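UPF0311 protein RPA1785 (Rhodopseudomonas palustris, PDB 3C5O) is of unknown function but forms a closed antiparallel beta-barrel of the UPF0311 (DUF3237) family and assembles with further copies of itself. Local coordinates at residues I61-P64 and N65-E69; L99-K103 and R104-V108; N127-W130 and L131-Y134. All coordinates share one frame; numbering follows the deposited sequence. Where two conformers were deposited one is given.

Contact 1. Residues I61-P64 and N65-E69; sequences IIRP and NELIE
Arg63 and Glu69 meet in a salt bridge beside the turn of a beta hairpin. Arg63 NE gives its N-H to Glu69 OE1 at 2.7 Å, slightly tilted from the guanidinium plane, on the lone pair turned away from OE2. Arg63 NH2 adds a weak bond to the same oxygen. The Arg63 chain is extended from CG to NE (chi2 176°, chi3 -168°), which carries the guanidinium past Leu67 to Glu69. The guanidinium and carboxylate planes stand 86° apart. Leu67 CD1 lies over one guanidinium face, toward its rim, 3.5 Å from Arg63 NE. A water joins Arg63 NH1, weakly, to Asn65 ND2.

The backbone sets these groups in place. Ile61 and Glu69 form an antiparallel hydrogen-bonded pair, with Glu69 N to Ile61 O at 2.9 Å. Arg63 N bonds to Leu67 O, also at 2.9 Å. A type I turn runs from Arg63 to Glu66 and joins strands 48-62 and 68-78. Asn65 OD1 accepts from Leu67 N at 3.1 Å, an Asx turn. Ile62 and Ile68 lie side by side.

Arg63 also packs on Met132 of the second subunit. With NE, and weakly NH2, on Glu69 OE1, the arginine charge is probably partly offset within the hairpin.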
loop_
_atom_site.group_PDB
_atom_site.type_symbol
_atom_site.label_atom_id
_atom_site.label_comp_id
_atom_site.label_asym_id
_atom_site.label_seq_id
_atom_site.Cartn_x
_atom_site.Cartn_y
_atom_site.Cartn_z
ATOM N N ILE B 61 -12.441 -4.259 5.558
ATOM C CA ILE B 61 -13.183 -5.061 4.608
ATOM C C ILE B 61 -13.657 -6.338 5.296
ATOM O O ILE B 61 -12.850 -7.071 5.874
ATOM C CB ILE B 61 -12.355 -5.428 3.367
ATOM C CG1 ILE B 61 -11.875 -4.153 2.661
ATOM C CG2 ILE B 61 -13.185 -6.360 2.446
ATOM C CD1 ILE B 61 -11.111 -4.368 1.377
ATOM N N ILE B 62 -14.963 -6.570 5.263
ATOM C CA ILE B 62 -15.522 -7.820 5.712
ATOM C C ILE B 62 -15.650 -8.714 4.478
ATOM O O ILE B 62 -16.357 -8.368 3.536
ATOM C CB ILE B 62 -16.919 -7.630 6.353
ATOM C CG1 ILE B 62 -16.870 -6.654 7.536
ATOM C CG2 ILE B 62 -17.500 -8.971 6.809
ATOM C CD1 ILE B 62 -18.290 -6.215 7.959
ATOM N N ARG B 63 -14.939 -9.839 4.489
ATOM C CA ARG B 63 -14.958 -10.800 3.410
ATOM C C ARG B 63 -16.234 -11.614 3.519
ATOM O O ARG B 63 -16.864 -11.616 4.585
ATOM C CB ARG B 63 -13.748 -11.728 3.509
ATOM C CG ARG B 63 -12.377 -11.076 3.349
ATOM C CD ARG B 63 -11.330 -12.192 3.594
ATOM N NE ARG B 63 -9.946 -11.724 3.766
ATOM C CZ ARG B 63 -8.890 -12.531 3.941
ATOM N NH1 ARG B 63 -9.048 -13.856 3.979
ATOM N NH2 ARG B 63 -7.672 -12.016 4.082
ATOM N N PRO B 64 -16.622 -12.326 2.436
ATOM C CA PRO B 64 -17.900 -13.030 2.502
ATOM C C PRO B 64 -17.950 -14.123 3.577
ATOM O O PRO B 64 -19.041 -14.484 4.004
ATOM C CB PRO B 64 -18.071 -13.623 1.083
ATOM C CG PRO B 64 -17.128 -12.875 0.213
ATOM C CD PRO B 64 -15.962 -12.538 1.136
ATOM N N ASN B 65 -16.798 -14.631 4.022
ATOM C CA ASN B 65 -16.770 -15.558 5.162
ATOM C C ASN B 65 -16.714 -14.846 6.529
ATOM O O ASN B 65 -16.556 -15.497 7.559
ATOM C CB ASN B 65 -15.614 -16.561 5.028
ATOM C CG ASN B 65 -14.245 -15.913 5.205
ATOM O OD1 ASN B 65 -14.133 -14.700 5.344
ATOM N ND2 ASN B 65 -13.196 -16.728 5.199
ATOM N N GLU B 66 -16.806 -13.514 6.529
ATOM C CA GLU B 66 -16.911 -12.713 7.754
ATOM C C GLU B 66 -15.582 -12.403 8.441
ATOM O O GLU B 66 -15.566 -11.716 9.457
ATOM C CB GLU B 66 -17.900 -13.300 8.746
ATOM C CG GLU B 66 -19.307 -13.478 8.163
ATOM C CD GLU B 66 -20.285 -12.443 8.683
ATOM O OE1 GLU B 66 -21.409 -12.874 9.025
ATOM O OE2 GLU B 66 -19.939 -11.229 8.779
ATOM N N LEU B 67 -14.493 -12.928 7.886
ATOM C CA LEU B 67 -13.149 -12.461 8.179
ATOM C C LEU B 67 -13.139 -10.941 8.020
ATOM O O LEU B 67 -13.718 -10.410 7.072
ATOM C CB LEU B 67 -12.177 -13.102 7.182
ATOM C CG LEU B 67 -10.633 -13.071 7.224
ATOM C CD1 LEU B 67 -10.040 -11.680 7.292
ATOM C CD2 LEU B 67 -10.093 -13.984 8.287
ATOM N N ILE B 68 -12.519 -10.241 8.964
ATOM C CA ILE B 68 -12.349 -8.797 8.846
ATOM C C ILE B 68 -10.883 -8.450 8.679
ATOM O O ILE B 68 -10.062 -8.850 9.494
ATOM C CB ILE B 68 -12.925 -8.053 10.046
ATOM C CG1 ILE B 68 -14.421 -8.369 10.176
ATOM C CG2 ILE B 68 -12.729 -6.553 9.870
ATOM C CD1 ILE B 68 -15.074 -7.734 11.394
ATOM N N GLU B 69 -10.584 -7.742 7.581
ATOM C CA GLU B 69 -9.284 -7.181 7.285
ATOM C C GLU B 69 -9.240 -5.790 7.916
ATOM O O GLU B 69 -10.082 -4.951 7.612
ATOM C CB GLU B 69 -9.073 -7.107 5.769
ATOM C CG GLU B 69 -8.985 -8.479 5.077
ATOM C CD GLU B 69 -8.875 -8.379 3.547
ATOM O OE1 GLU B 69 -8.969 -9.420 2.858
ATOM O OE2 GLU B 69 -8.687 -7.257 3.014
HETATM O O HOH W 1 -10.573 -16.308 4.216
#

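Contact 2. Residues L99-K103 and R104-V108; sequences LRKLK and RGEPV
Lys101 and Glu106 are joined where a Schellman motif ends helix 96-103. Glu106 N reaches back to Lys101 O at 2.9 Å, and Gly105 N bonds to Leu102 O at the same distance of 2.9 Å. Gly105 is the C-prime residue. Its positive phi of 74° turns the chain out of the helix, a backbone shape that glycine takes easily. Arg104 N still makes a helical bond to Arg100 O.

The tighter apolar packing is on the side facing the barrel. Val108 CG2 comes within 3.5 Å of Lys101 CD, so the lysine contributes its aliphatic chain. The same methyl meets Leu102 CD2 at 3.9 Å, with the leucine and valine side chains crossing at about a right angle. Leu102 and Val108 both pack on Ile113, and Leu102 also touches Arg92 of strand 83-93. The loop after the helix is thereby folded back against the barrel side of its last turn.

The other side is looser and largely exposed. Here Arg104 bends at chi3 (-61°), which brings its guanidinium back over the helix end. One face lies above Arg100 O, offset toward the rim of the group. Glu106 meets its edge. The ammonium of Lys101 is near Glu106 OE1 but makes no salt bridge with it; the carboxylate's other oxygen is held by Arg104. Arg100 and Lys103 have Glu66 as their outside partner.

No other protein chain of the assembly touches this helix end. The Arg104 NE to Glu106 OE2 bond is 2.7 Å long with an N-H...O angle of 165°. The carboxylate oxygen lies close to the guanidinium plane, but the nitrogen approaches from above the carboxylate plane.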
loop_
_atom_site.group_PDB
_atom_site.type_symbol
_atom_site.label_atom_id
_atom_site.label_comp_id
_atom_site.label_asym_id
_atom_site.label_seq_id
_atom_site.Cartn_x
_atom_site.Cartn_y
_atom_site.Cartn_z
ATOM N N LEU B 99 -18.565 -13.822 15.732
ATOM C CA LEU B 99 -18.322 -12.623 14.928
ATOM C C LEU B 99 -19.607 -11.793 14.857
ATOM O O LEU B 99 -19.573 -10.579 15.055
ATOM C CB LEU B 99 -17.806 -12.974 13.526
ATOM C CG LEU B 99 -16.545 -13.837 13.427
ATOM C CD1 LEU B 99 -16.107 -14.018 11.975
ATOM C CD2 LEU B 99 -15.412 -13.250 14.260
ATOM N N ARG B 100 -20.735 -12.466 14.622
ATOM C CA ARG B 100 -22.039 -11.809 14.611
ATOM C C ARG B 100 -22.446 -11.184 15.957
ATOM O O ARG B 100 -22.972 -10.063 15.980
ATOM C CB ARG B 100 -23.112 -12.766 14.095
ATOM C CG ARG B 100 -23.023 -13.000 12.594
ATOM C CD ARG B 100 -23.701 -14.291 12.205
ATOM N NE ARG B 100 -23.474 -14.617 10.798
ATOM C CZ ARG B 100 -23.685 -15.818 10.264
ATOM N NH1 ARG B 100 -24.117 -16.826 11.024
ATOM N NH2 ARG B 100 -23.451 -16.016 8.971
ATOM N N LYS B 101 -22.195 -11.894 17.061
ATOM C CA LYS B 101 -22.312 -11.316 18.405
ATOM C C LYS B 101 -21.550 -9.997 18.506
ATOM O O LYS B 101 -22.078 -9.017 19.024
ATOM C CB LYS B 101 -21.752 -12.276 19.463
ATOM C CG LYS B 101 -22.728 -12.802 20.514
ATOM C CD LYS B 101 -21.928 -13.254 21.747
ATOM C CE LYS B 101 -22.775 -13.467 23.002
ATOM N NZ LYS B 101 -23.127 -14.900 23.199
ATOM N N LEU B 102 -20.306 -9.978 18.018
ATOM C CA LEU B 102 -19.470 -8.770 18.081
ATOM C C LEU B 102 -20.069 -7.620 17.272
ATOM O O LEU B 102 -20.069 -6.474 17.728
ATOM C CB LEU B 102 -18.023 -9.034 17.629
ATOM C CG LEU B 102 -17.044 -9.748 18.566
ATOM C CD1 LEU B 102 -15.700 -9.932 17.885
ATOM C CD2 LEU B 102 -16.889 -9.013 19.899
ATOM N N LYS B 103 -20.572 -7.938 16.078
ATOM C CA LYS B 103 -21.254 -6.968 15.234
ATOM C C LYS B 103 -22.416 -6.295 15.978
ATOM O O LYS B 103 -22.645 -5.090 15.829
ATOM C CB LYS B 103 -21.771 -7.640 13.956
ATOM C CG LYS B 103 -21.036 -7.271 12.675
ATOM C CD LYS B 103 -21.676 -7.986 11.489
ATOM C CE LYS B 103 -20.997 -7.636 10.176
ATOM N NZ LYS B 103 -21.436 -8.562 9.078
ATOM N N ARG B 104 -23.137 -7.067 16.783
ATOM C CA ARG B 104 -24.276 -6.532 17.529
ATOM C C ARG B 104 -23.874 -5.854 18.843
ATOM O O ARG B 104 -24.739 -5.468 19.636
ATOM C CB ARG B 104 -25.305 -7.633 17.789
ATOM C CG ARG B 104 -25.899 -8.236 16.531
ATOM C CD ARG B 104 -27.054 -9.154 16.872
ATOM N NE ARG B 104 -26.634 -10.268 17.717
ATOM C CZ ARG B 104 -26.398 -11.509 17.288
ATOM N NH1 ARG B 104 -26.020 -12.440 18.158
ATOM N NH2 ARG B 104 -26.540 -11.826 16.001
ATOM N N GLY B 105 -22.570 -5.731 19.071
ATOM C CA GLY B 105 -22.037 -5.103 20.281
ATOM C C GLY B 105 -22.155 -5.963 21.530
ATOM O O GLY B 105 -22.002 -5.464 22.652
ATOM N N GLU B 106 -22.435 -7.254 21.340
ATOM C CA GLU B 106 -22.578 -8.191 22.451
ATOM C C GLU B 106 -21.203 -8.669 22.925
ATOM O O GLU B 106 -20.355 -9.008 22.103
ATOM C CB GLU B 106 -23.477 -9.377 22.051
ATOM C CG GLU B 106 -24.924 -8.976 21.718
ATOM C CD GLU B 106 -25.802 -10.139 21.219
ATOM O OE1 GLU B 106 -25.589 -11.308 21.642
ATOM O OE2 GLU B 106 -26.734 -9.876 20.417
ATOM N N PRO B 107 -20.980 -8.704 24.252
ATOM C CA PRO B 107 -19.656 -9.081 24.774
ATOM C C PRO B 107 -19.277 -10.531 24.434
ATOM O O PRO B 107 -20.089 -11.445 24.611
ATOM C CB PRO B 107 -19.808 -8.911 26.290
ATOM C CG PRO B 107 -21.280 -9.058 26.540
ATOM C CD PRO B 107 -21.936 -8.422 25.342
ATOM N N VAL B 108 -18.062 -10.712 23.920
ATOM C CA VAL B 108 -17.486 -12.026 23.642
ATOM C C VAL B 108 -16.144 -12.067 24.353
ATOM O O VAL B 108 -15.431 -11.052 24.412
ATOM C CB VAL B 108 -17.286 -12.264 22.118
ATOM C CG1 VAL B 108 -16.635 -13.616 21.837
ATOM C CG2 VAL B 108 -18.604 -12.154 21.371
#

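Contact 3. Residues N127-W130 and L131-Y134; sequences NYQW and LMQY
The Trp130 indole has Leu131 CD2 over one face and Tyr134 CD2 at its edge. Asn127 O also lies at the edge, in the ring plane. The leucine methyl makes a CH-pi contact with the six-membered ring, 3.6 Å from Leu131 CD2 to the ring centroid and 8° off the normal. Trp130 chi1 of 65° places CG between the backbone N and the carbonyl carbon, which lays the ring against the Leu131 backbone N and side chain. The Tyr134 ring turns its edge to the Trp130 carbonyl, with Tyr134 CD2 3.2 Å from Trp130 O. Leu131 CD1 meets Tyr128 CB.

The backbone here is a short 3-10 helical segment in the loop between strands 114-122 and 136-142. Leu131 N bonds to Tyr128 O at 3.0 Å, and Met132 N to Gln129 O at 3.1 Å. Gln133 N follows to Trp130 O.

Replacing Trp130 by an alanine would probably leave Leu131 CD2 without the aromatic face it rests on and open a gap beside Phe136. Tyr128 OH hydrogen-bonds to Asp80. Met132, a selenomethionine, accepts at its backbone O from Arg63 NH1 of the second subunit, and the Tyr134 ring meets Tyr114 of that subunit edge-to-face.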
loop_
_atom_site.group_PDB
_atom_site.type_symbol
_atom_site.label_atom_id
_atom_site.label_comp_id
_atom_site.label_asym_id
_atom_site.label_seq_id
_atom_site.Cartn_x
_atom_site.Cartn_y
_atom_site.Cartn_z
ATOM N N ASN B 127 13.664 9.137 21.886
ATOM C CA ASN B 127 13.517 8.127 22.942
ATOM C C ASN B 127 12.696 6.967 22.439
ATOM O O ASN B 127 12.690 5.901 23.055
ATOM C CB ASN B 127 12.846 8.734 24.190
ATOM C CG ASN B 127 12.824 7.782 25.403
ATOM O OD1 ASN B 127 11.810 7.679 26.106
ATOM N ND2 ASN B 127 13.939 7.102 25.663
ATOM N N TYR B 128 11.998 7.192 21.323
ATOM C CA TYR B 128 11.060 6.216 20.767
ATOM C C TYR B 128 11.477 5.745 19.390
ATOM O O TYR B 128 10.710 5.112 18.676
ATOM C CB TYR B 128 9.630 6.784 20.753
ATOM C CG TYR B 128 9.166 7.130 22.140
ATOM C CD1 TYR B 128 9.345 8.419 22.658
ATOM C CD2 TYR B 128 8.626 6.161 22.967
ATOM C CE1 TYR B 128 8.940 8.732 23.944
ATOM C CE2 TYR B 128 8.238 6.468 24.259
ATOM C CZ TYR B 128 8.387 7.752 24.737
ATOM O OH TYR B 128 7.986 8.046 26.026
ATOM N N GLN B 129 12.711 6.059 19.047
ATOM C CA GLN B 129 13.349 5.647 17.809
ATOM C C GLN B 129 13.278 4.135 17.625
ATOM O O GLN B 129 13.093 3.650 16.509
ATOM C CB GLN B 129 14.822 6.105 17.846
ATOM C CG GLN B 129 15.357 6.811 16.608
ATOM C CD GLN B 129 14.569 8.060 16.216
ATOM O OE1 GLN B 129 13.347 8.022 16.127
ATOM N NE2 GLN B 129 15.291 9.185 15.953
ATOM N N TRP B 130 13.416 3.398 18.724
ATOM C CA TRP B 130 13.340 1.932 18.688
ATOM C C TRP B 130 12.034 1.405 18.078
ATOM O O TRP B 130 11.996 0.279 17.608
ATOM C CB TRP B 130 13.568 1.320 20.083
ATOM C CG TRP B 130 12.503 1.666 21.127
ATOM C CD1 TRP B 130 12.388 2.845 21.818
ATOM C CD2 TRP B 130 11.432 0.828 21.592
ATOM N NE1 TRP B 130 11.312 2.790 22.671
ATOM C CE2 TRP B 130 10.706 1.570 22.550
ATOM C CE3 TRP B 130 11.023 -0.478 21.303
ATOM C CZ2 TRP B 130 9.595 1.055 23.217
ATOM C CZ3 TRP B 130 9.904 -0.988 21.969
ATOM C CH2 TRP B 130 9.210 -0.223 22.915
ATOM N N LEU B 131 10.970 2.213 18.104
ATOM C CA LEU B 131 9.668 1.796 17.577
ATOM C C LEU B 131 9.688 1.516 16.061
ATOM O O LEU B 131 8.848 0.775 15.548
ATOM C CB LEU B 131 8.564 2.806 17.931
ATOM C CG LEU B 131 8.195 2.939 19.420
ATOM C CD1 LEU B 131 7.039 3.899 19.572
ATOM C CD2 LEU B 131 7.828 1.602 20.040
HETATM N N MSE B 132 10.674 2.069 15.360
HETATM C CA MSE B 132 10.802 1.821 13.940
HETATM C C MSE B 132 11.966 0.921 13.599
HETATM O O MSE B 132 12.270 0.737 12.419
HETATM C CB MSE B 132 10.970 3.133 13.192
HETATM C CG MSE B 132 10.361 4.276 13.922
HETATM SE SE MSE B 132 11.233 5.864 13.387
HETATM C CE MSE B 132 10.043 6.255 11.928
ATOM N N GLN B 133 12.598 0.349 14.615
ATOM C CA GLN B 133 13.730 -0.551 14.416
ATOM C C GLN B 133 13.413 -2.045 14.643
ATOM O O GLN B 133 14.295 -2.903 14.513
ATOM C CB GLN B 133 14.891 -0.130 15.323
ATOM C CG GLN B 133 15.328 1.323 15.175
ATOM C CD GLN B 133 16.482 1.682 16.125
ATOM O OE1 GLN B 133 16.962 0.848 16.909
ATOM N NE2 GLN B 133 16.922 2.926 16.058
ATOM N N TYR B 134 12.168 -2.347 14.995
ATOM C CA TYR B 134 11.714 -3.712 15.266
ATOM C C TYR B 134 10.388 -3.958 14.553
ATOM O O TYR B 134 9.673 -3.020 14.229
ATOM C CB TYR B 134 11.520 -3.935 16.772
ATOM C CG TYR B 134 12.795 -3.865 17.595
ATOM C CD1 TYR B 134 13.557 -5.015 17.839
ATOM C CD2 TYR B 134 13.228 -2.665 18.140
ATOM C CE1 TYR B 134 14.724 -4.964 18.601
ATOM C CE2 TYR B 134 14.410 -2.594 18.895
ATOM C CZ TYR B 134 15.153 -3.749 19.122
ATOM O OH TYR B 134 16.305 -3.693 19.881
#

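Overall arrangement
The three contacts follow one another along the chain. Contact 1 is the hairpin turn between barrel strands 48-62 and 68-78. Contact 2 is the end of helix 96-103, between strands 83-93 and 114-122. Their centres lie about 15 Å apart, and Glu66 joins them through salt bridges to Arg100 and Lys103. Contact 3 is in the loop before strand 136-142, on the opposite side of the chain's centre. Its centre is about 32 Å from that of contact 1 and about 35 Å from that of contact 2. Contacts 1 and 3 both touch the second subunit, so distant parts of one barrel take part in assembly.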